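Local coordinates for protein hydrolase (Thermococcus thioreducens, PDB 6IAH) that acts as a phosphatase of the haloacid dehalogenase superfamily with diverse substrate specificity, probably removing phosphate from its substrates with the help of magnesium, at residues V4-G9 against I197-N202. Residues are numbered along the deposited sequence; the frame is centred on the assembly and turned at random.
Sequences VFDVDG and IGDTIN. With MG (magnesium ion), chain B.
Asp6 and Asp199 bind the same magnesium ion, one from each segment. Asp6 OD2 lies 1.9 Å from the magnesium and Asp199 OD1 lies 2.0 Å from it. The carbonyl oxygen of Asp8, Asp8 O, is the third protein ligand, 2.1 Å from the metal. These three oxygens occupy one face of an octahedron, and a water stands opposite each. The two coordinating carboxylates are nearly coplanar, 12° apart. Their close oxygens are bridged by the cation, which probably offsets their repulsion. Asp6 has CG anti to its backbone N (chi1 -178°), which carries OD2 past the strand end to the ion. Its OD1 pairs with Lys179. Asp199 OD2 accepts a hydrogen bond from the water opposite Asp6 OD2, and Thr200 OG1 bonds to the one opposite Asp8 O. The side chain of Asp8 turns from the metal to Arg152 and Tyr18.

Leading up to the metal site, strands 2-5 and 194-198 run parallel. Ile197 N donates to Val4 O at 2.8 Å, and Asp6 N donates to Ile197 O at 3.0 Å. Phe5 and Ile197 point the same way, with Phe5 CD1 4.0 Å from Ile197 CG1, and helix 229-239 packs against both. Paired C-terminal strand ends of a Rossmann-like sheet, carrying the DxD segment and a later aspartate to magnesium, form the characteristic HAD metal site.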
loop_
_atom_site.group_PDB
_atom_site.type_symbol
_atom_site.label_atom_id
_atom_site.label_comp_id
_atom_site.label_asym_id
_atom_site.label_seq_id
_atom_site.Cartn_x
_atom_site.Cartn_y
_atom_site.Cartn_z
ATOM N N VAL A 4 -15.369 8.439 1.128
ATOM C CA VAL A 4 -14.610 7.218 0.910
ATOM C C VAL A 4 -13.142 7.557 0.962
ATOM O O VAL A 4 -12.716 8.550 0.373
ATOM C CB VAL A 4 -14.977 6.564 -0.370
ATOM C CG1 VAL A 4 -14.395 5.145 -0.439
ATOM C CG2 VAL A 4 -16.507 6.437 -0.463
ATOM N N PHE A 5 -12.397 6.733 1.667
ATOM C CA PHE A 5 -10.957 6.995 1.903
ATOM C C PHE A 5 -10.101 5.857 1.307
ATOM O O PHE A 5 -10.451 4.657 1.316
ATOM C CB PHE A 5 -10.632 7.017 3.409
ATOM C CG PHE A 5 -11.533 7.848 4.239
ATOM C CD1 PHE A 5 -11.267 9.199 4.415
ATOM C CD2 PHE A 5 -12.619 7.251 4.935
ATOM C CE1 PHE A 5 -12.089 9.968 5.214
ATOM C CE2 PHE A 5 -13.443 8.014 5.735
ATOM C CZ PHE A 5 -13.158 9.390 5.893
ATOM N N ASP A 6 -8.946 6.253 0.808
ATOM C CA ASP A 6 -7.763 5.401 0.772
ATOM C C ASP A 6 -7.267 5.259 2.219
ATOM O O ASP A 6 -7.577 6.094 3.074
ATOM C CB ASP A 6 -6.683 6.072 -0.115
ATOM C CG ASP A 6 -5.388 5.233 -0.264
ATOM O OD1 ASP A 6 -5.434 3.993 -0.379
ATOM O OD2 ASP A 6 -4.315 5.862 -0.259
ATOM N N VAL A 7 -6.495 4.217 2.494
ATOM C CA VAL A 7 -5.908 4.033 3.816
ATOM C C VAL A 7 -4.492 4.588 3.811
ATOM O O VAL A 7 -4.224 5.549 4.516
ATOM C CB VAL A 7 -5.948 2.581 4.237
ATOM C CG1 VAL A 7 -5.282 2.348 5.577
ATOM C CG2 VAL A 7 -7.370 2.099 4.297
ATOM N N ASP A 8 -3.609 4.015 3.022
ATOM C CA ASP A 8 -2.149 4.332 3.152
ATOM C C ASP A 8 -1.825 5.699 2.557
ATOM O O ASP A 8 -2.062 5.926 1.388
ATOM C CB ASP A 8 -1.306 3.240 2.448
ATOM C CG ASP A 8 -1.382 1.842 3.150
ATOM O OD1 ASP A 8 -2.013 1.663 4.222
ATOM O OD2 ASP A 8 -0.756 0.888 2.621
ATOM N N GLY A 9 -1.249 6.591 3.354
ATOM C CA GLY A 9 -0.939 7.943 2.955
ATOM C C GLY A 9 -2.100 8.912 3.230
ATOM O O GLY A 9 -1.921 10.115 3.008
ATOM N N ILE A 197 -11.103 10.349 -1.058
ATOM C CA ILE A 197 -9.861 11.033 -0.547
ATOM C C ILE A 197 -8.661 10.127 -0.766
ATOM O O ILE A 197 -8.608 9.053 -0.158
ATOM C CB ILE A 197 -9.980 11.328 0.957
ATOM C CG1 ILE A 197 -11.365 11.855 1.364
ATOM C CG2 ILE A 197 -8.823 12.234 1.414
ATOM C CD1 ILE A 197 -11.873 13.006 0.551
ATOM N N GLY A 198 -7.717 10.558 -1.649
ATOM C CA GLY A 198 -6.538 9.794 -2.028
ATOM C C GLY A 198 -5.292 10.647 -1.740
ATOM O O GLY A 198 -5.421 11.796 -1.385
ATOM N N ASP A 199 -4.147 10.003 -1.836
ATOM C CA ASP A 199 -2.813 10.678 -1.762
ATOM C C ASP A 199 -2.002 10.543 -3.078
ATOM O O ASP A 199 -1.002 11.157 -3.199
ATOM C CB ASP A 199 -2.047 10.145 -0.563
ATOM C CG ASP A 199 -1.638 8.687 -0.699
ATOM O OD1 ASP A 199 -2.484 7.770 -0.937
ATOM O OD2 ASP A 199 -0.433 8.416 -0.537
ATOM N N THR A 200 -2.429 9.738 -4.054
ATOM C CA THR A 200 -1.602 9.517 -5.240
ATOM C C THR A 200 -2.344 9.772 -6.519
ATOM O O THR A 200 -3.557 9.814 -6.525
ATOM C CB THR A 200 -1.020 8.090 -5.312
ATOM O OG1 THR A 200 -2.073 7.127 -5.491
ATOM C CG2 THR A 200 -0.166 7.805 -4.140
ATOM N N ILE A 201 -1.591 9.842 -7.627
ATOM C CA ILE A 201 -2.192 9.988 -8.966
ATOM C C ILE A 201 -3.061 8.781 -9.334
ATOM O O ILE A 201 -4.028 8.924 -10.049
ATOM C CB ILE A 201 -1.076 10.176 -10.046
ATOM C CG1 ILE A 201 -0.225 11.456 -9.782
ATOM C CG2 ILE A 201 -1.630 10.202 -11.456
ATOM C CD1 ILE A 201 -0.968 12.779 -9.824
ATOM N N ASN A 202 -2.683 7.591 -8.895
ATOM C CA ASN A 202 -3.490 6.397 -9.161
ATOM C C ASN A 202 -4.884 6.519 -8.554
ATOM O O ASN A 202 -5.863 6.053 -9.152
ATOM C CB ASN A 202 -2.787 5.086 -8.711
ATOM C CG ASN A 202 -3.431 3.839 -9.354
ATOM O OD1 ASN A 202 -4.118 3.099 -8.710
ATOM N ND2 ASN A 202 -3.189 3.630 -10.641
HETATM MG MG MG B . -2.455 5.748 -0.708
HETATM O O HOH W 1 -2.445 3.749 -0.701
HETATM O O HOH W 2 -0.466 5.804 -0.815
HETATM O O HOH W 3 -2.888 5.810 -2.771
#